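Local atomic coordinates of vaginolysin (Gardnerella vaginalis, PDB entry 5IMY), a protein that probably binds cholesterol in host membranes and lyses the cells as a toxin of the cholesterol-dependent cytolysin family. Residues A[468-473]-A[483-488]; A[382-387]-A[427-432]. All blocks are in the same frame, centred on the assembly; numbering follows the deposited sequence.

Contact 1 (A[468-473]-A[483-488]); sequences RQRTIS and VAETVK
S473 and A484 form an antiparallel hydrogen-bonded pair of a beta hairpin in the C-terminal beta sandwich, with the axes of strands 469-473 and 483-485 4.8 Å apart at 166°. A484 N reaches S473 O at 2.8 Å, and S473 N returns a bond to A484 O at 3.1 Å. Past this pair the chains stay side by side, but 486-488 has left regular strand geometry and side chains carry the contact. On the face with I472, the R470 side chain bends at its second and third torsions, which lays the guanidinium across toward V487, with CD and NH1 both 3.3 Å from E485 OE2. Its salt bridge through NH1 is weak as a hydrogen bond, the planar groups 33° apart. E485 OE2 has a stronger partner in the hydroxyl of Y459, and R470 NH2 makes a weak bond to P465 O. On the same face I472 CG2 packs against V483 CG2 at 3.7 Å. The other face is more open: there the aliphatic part of K488 runs alongside Q469, CD to CB at 3.7 Å, while Q469 OE1 bonds to T383 OG1. Over one face of the R470 guanidinium sits the methyl V487 CG1, 3.4 Å from NH1.

Contact 2 (A[382-387]-A[427-432]); sequences LTLDHR and FNTTIQ
L384 and T429 make the central hydrogen-bonded pair of two antiparallel strands in the beta sandwich, flanked by the like pairs L382-I431 and H386-F427. Six backbone bonds tie 382-387 to 427-432. The one from L384 N to T429 O is nearly straight, with an angle of 170° at the hydrogen, and CA-H...O contacts such as N428 CA to L384 O at 3.3 Å fill the intervals between them.

Packing is densest on the face that carries the leucines. L384 CD1 lies 4.1 Å from I431 CD1 and 4.0 Å from T429 CG2, and it also comes near the plane of the F427 ring, at its edge. I431 CD1 in turn meets L382 CD2 at 4.0 Å, so the branched ends form one apolar row in which L382, L384 and I431 are buried.

The opposite face is polar and, at N428 and T430, exposed. T383 and T430 lie side by side; T383 OG1, whose hydrogen bond goes to Q469, packs 3.2 Å from T430 CG2. N428 has CG anti to its backbone N (chi1 -165°), which carries ND2 across to D385 OD1 at 2.9 Å; the donor stands above the carboxylate plane, 60° out of it. The other oxygen, OD2, takes a weak bond and salt bridge from R387 NE, so the carboxylate is engaged at both oxygens.

Strand 363-389 is bordered by strand 426-433 along one edge and by strand 469-475 along the other, where H386 ND1 bonds to N474, while from loops Y394 touches L384 and W416 touches I431.

The two contacts belong to one sheet, in which strands 469-475 and 363-389 are parallel neighbours, and their centres lie about 10 Å apart. They meet through the backbone: R470 O is 2.6 Å from T383 N and I472 N is 2.9 Å from T383 O, both probable hydrogen bonds. Contact 2 is the more buried, a regular antiparallel ladder with an apolar row on one face. Contact 1 lies at the surface near the C-terminus, where backbone pairing fades and a salt bridge with a poorly directed hydrogen bond and aliphatic packing take over. Between the two, T471 OG1 packs near T383 CG2 and L382 CD1 near R470 O.

Contact 1 (A[468-473]-A[483-488])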
# COMPACT_ATOMS: atom_id res chain seq x y z
N ARG A 468 -14.11 14.84 14.13
CA ARG A 468 -14.57 13.89 15.14
C ARG A 468 -16.09 13.87 15.22
O ARG A 468 -16.68 12.81 15.46
CB ARG A 468 -13.94 14.23 16.49
CG ARG A 468 -14.88 14.29 17.70
CD ARG A 468 -15.31 12.90 18.16
NE ARG A 468 -15.07 12.72 19.58
CZ ARG A 468 -15.64 11.77 20.33
NH1 ARG A 468 -16.49 10.91 19.79
NH2 ARG A 468 -15.35 11.69 21.62
N GLN A 469 -16.73 15.01 15.02
CA GLN A 469 -18.18 15.11 15.13
C GLN A 469 -18.69 16.17 14.18
O GLN A 469 -18.19 17.30 14.17
CB GLN A 469 -18.61 15.44 16.57
CG GLN A 469 -20.11 15.66 16.75
CD GLN A 469 -20.90 14.36 16.76
OE1 GLN A 469 -21.55 14.01 15.77
NE2 GLN A 469 -20.84 13.65 17.88
N ARG A 470 -19.69 15.81 13.38
CA ARG A 470 -20.40 16.73 12.51
C ARG A 470 -21.89 16.50 12.68
O ARG A 470 -22.35 15.36 12.57
CB ARG A 470 -19.97 16.54 11.04
CG ARG A 470 -20.89 17.19 10.00
CD ARG A 470 -20.17 18.28 9.22
NE ARG A 470 -18.86 17.86 8.73
CZ ARG A 470 -17.92 18.68 8.29
NH1 ARG A 470 -18.14 19.99 8.26
NH2 ARG A 470 -16.76 18.20 7.87
N THR A 471 -22.63 17.56 12.95
CA THR A 471 -24.08 17.48 13.10
C THR A 471 -24.73 18.58 12.28
O THR A 471 -24.34 19.75 12.37
CB THR A 471 -24.51 17.58 14.58
OG1 THR A 471 -25.91 17.87 14.65
CG2 THR A 471 -23.74 18.67 15.30
N ILE A 472 -25.70 18.19 11.46
CA ILE A 472 -26.38 19.09 10.53
C ILE A 472 -27.85 19.10 10.90
O ILE A 472 -28.56 18.11 10.69
CB ILE A 472 -26.18 18.65 9.07
CG1 ILE A 472 -24.69 18.40 8.79
CG2 ILE A 472 -26.73 19.71 8.12
CD1 ILE A 472 -24.41 17.84 7.41
N SER A 473 -28.31 20.22 11.46
CA SER A 473 -29.70 20.37 11.88
C SER A 473 -30.46 21.23 10.87
O SER A 473 -29.96 22.27 10.43
CB SER A 473 -29.79 20.99 13.27
OG SER A 473 -29.13 20.19 14.23
N VAL A 483 -31.19 25.57 8.03
CA VAL A 483 -30.22 24.51 8.26
C VAL A 483 -28.99 25.12 8.93
O VAL A 483 -28.73 26.32 8.81
CB VAL A 483 -29.83 23.80 6.94
CG1 VAL A 483 -29.14 24.77 5.99
CG2 VAL A 483 -28.97 22.57 7.20
N ALA A 484 -28.24 24.28 9.64
CA ALA A 484 -27.07 24.76 10.37
C ALA A 484 -26.04 23.65 10.51
O ALA A 484 -26.38 22.46 10.49
CB ALA A 484 -27.47 25.29 11.75
N GLU A 485 -24.78 24.05 10.66
CA GLU A 485 -23.64 23.14 10.76
C GLU A 485 -22.75 23.58 11.92
O GLU A 485 -22.60 24.78 12.17
CB GLU A 485 -22.84 23.13 9.45
CG GLU A 485 -22.38 21.75 9.01
CD GLU A 485 -21.42 21.82 7.84
OE1 GLU A 485 -20.94 22.92 7.52
OE2 GLU A 485 -21.17 20.76 7.22
N THR A 486 -22.15 22.61 12.62
CA THR A 486 -21.51 22.87 13.90
C THR A 486 -20.02 22.59 13.95
O THR A 486 -19.28 23.37 14.54
CB THR A 486 -22.19 22.04 15.00
OG1 THR A 486 -21.88 20.66 14.80
CG2 THR A 486 -23.70 22.24 14.99
N VAL A 487 -19.57 21.48 13.35
CA VAL A 487 -18.22 20.93 13.51
C VAL A 487 -17.79 20.90 14.98
O VAL A 487 -18.46 21.48 15.84
CB VAL A 487 -17.17 21.66 12.64
CG1 VAL A 487 -16.97 20.92 11.33
CG2 VAL A 487 -17.52 23.12 12.37
N LYS A 488 -16.69 20.22 15.26
CA LYS A 488 -16.28 19.96 16.64
C LYS A 488 -14.80 19.63 16.68
O LYS A 488 -14.24 19.12 15.70
CB LYS A 488 -17.10 18.81 17.25
CG LYS A 488 -17.24 18.85 18.76
CD LYS A 488 -18.41 17.98 19.21
CE LYS A 488 -18.46 17.80 20.72
NZ LYS A 488 -18.41 19.10 21.45

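Contact 2 (A[382-387]-A[427-432])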
# COMPACT_ATOMS: atom_id res chain seq x y z
N LEU A 382 -21.26 11.40 12.06
CA LEU A 382 -22.14 12.37 11.41
C LEU A 382 -23.53 12.24 12.00
O LEU A 382 -24.11 11.15 11.98
CB LEU A 382 -22.18 12.15 9.89
CG LEU A 382 -23.29 12.91 9.15
CD1 LEU A 382 -23.09 14.41 9.28
CD2 LEU A 382 -23.34 12.50 7.69
N THR A 383 -24.07 13.34 12.50
CA THR A 383 -25.39 13.37 13.12
C THR A 383 -26.34 14.19 12.26
O THR A 383 -26.01 15.32 11.87
CB THR A 383 -25.31 13.95 14.54
OG1 THR A 383 -24.67 13.00 15.41
CG2 THR A 383 -26.70 14.28 15.09
N LEU A 384 -27.51 13.63 11.97
CA LEU A 384 -28.54 14.32 11.21
C LEU A 384 -29.75 14.55 12.11
O LEU A 384 -30.27 13.60 12.71
CB LEU A 384 -28.96 13.50 9.98
CG LEU A 384 -27.86 12.83 9.16
CD1 LEU A 384 -28.49 11.83 8.20
CD2 LEU A 384 -27.03 13.85 8.41
N ASP A 385 -30.20 15.80 12.19
CA ASP A 385 -31.39 16.15 12.96
C ASP A 385 -32.33 16.93 12.05
O ASP A 385 -32.03 18.06 11.67
CB ASP A 385 -31.02 16.97 14.20
CG ASP A 385 -32.15 17.03 15.21
OD1 ASP A 385 -32.92 16.06 15.30
OD2 ASP A 385 -32.26 18.06 15.92
N HIS A 386 -33.47 16.33 11.72
CA HIS A 386 -34.45 16.91 10.81
C HIS A 386 -35.71 17.25 11.60
O HIS A 386 -36.50 16.37 11.93
CB HIS A 386 -34.76 15.94 9.67
CG HIS A 386 -36.00 16.29 8.91
ND1 HIS A 386 -36.33 17.58 8.56
CD2 HIS A 386 -37.00 15.50 8.43
CE1 HIS A 386 -37.47 17.58 7.90
NE2 HIS A 386 -37.90 16.33 7.80
N ARG A 387 -35.89 18.54 11.90
CA ARG A 387 -37.08 19.01 12.60
C ARG A 387 -37.77 20.09 11.78
O ARG A 387 -37.93 21.23 12.23
CB ARG A 387 -36.71 19.54 13.99
CG ARG A 387 -35.22 19.80 14.20
CD ARG A 387 -34.97 20.64 15.45
NE ARG A 387 -34.45 19.85 16.57
CZ ARG A 387 -34.20 20.34 17.78
NH1 ARG A 387 -34.43 21.63 18.03
NH2 ARG A 387 -33.73 19.56 18.73
N PHE A 427 -36.64 13.30 12.66
CA PHE A 427 -35.77 12.17 12.34
C PHE A 427 -34.37 12.48 12.85
O PHE A 427 -33.80 13.52 12.50
CB PHE A 427 -35.76 11.90 10.83
CG PHE A 427 -34.72 10.90 10.40
CD1 PHE A 427 -35.00 9.54 10.39
CD2 PHE A 427 -33.47 11.32 9.99
CE1 PHE A 427 -34.05 8.62 9.99
CE2 PHE A 427 -32.51 10.41 9.59
CZ PHE A 427 -32.80 9.06 9.59
N ASN A 428 -33.83 11.59 13.67
CA ASN A 428 -32.51 11.78 14.25
C ASN A 428 -31.71 10.49 14.12
O ASN A 428 -32.25 9.39 14.28
CB ASN A 428 -32.60 12.18 15.73
CG ASN A 428 -31.29 12.72 16.26
OD1 ASN A 428 -30.49 11.99 16.86
ND2 ASN A 428 -31.05 14.02 16.05
N THR A 429 -30.42 10.63 13.81
CA THR A 429 -29.54 9.47 13.68
C THR A 429 -28.11 9.96 13.59
O THR A 429 -27.85 11.09 13.14
CB THR A 429 -29.89 8.62 12.45
OG1 THR A 429 -29.09 7.43 12.45
CG2 THR A 429 -29.64 9.40 11.16
N THR A 430 -27.18 9.10 14.00
CA THR A 430 -25.76 9.36 13.88
C THR A 430 -25.12 8.24 13.05
O THR A 430 -25.50 7.07 13.19
CB THR A 430 -25.08 9.45 15.25
OG1 THR A 430 -24.85 8.14 15.77
CG2 THR A 430 -25.95 10.23 16.23
N ILE A 431 -24.17 8.61 12.20
CA ILE A 431 -23.51 7.67 11.31
C ILE A 431 -22.04 7.59 11.69
O ILE A 431 -21.41 8.61 12.01
CB ILE A 431 -23.66 8.10 9.83
CG1 ILE A 431 -25.14 8.21 9.45
CG2 ILE A 431 -22.96 7.11 8.91
CD1 ILE A 431 -25.39 9.09 8.24
N GLN A 432 -21.49 6.38 11.67
CA GLN A 432 -20.08 6.15 11.96
C GLN A 432 -19.29 6.03 10.66
O GLN A 432 -19.76 5.42 9.69
CB GLN A 432 -19.88 4.88 12.79
CG GLN A 432 -19.59 5.15 14.25
CD GLN A 432 -19.04 3.94 14.97
OE1 GLN A 432 -18.34 3.12 14.39
NE2 GLN A 432 -19.36 3.83 16.26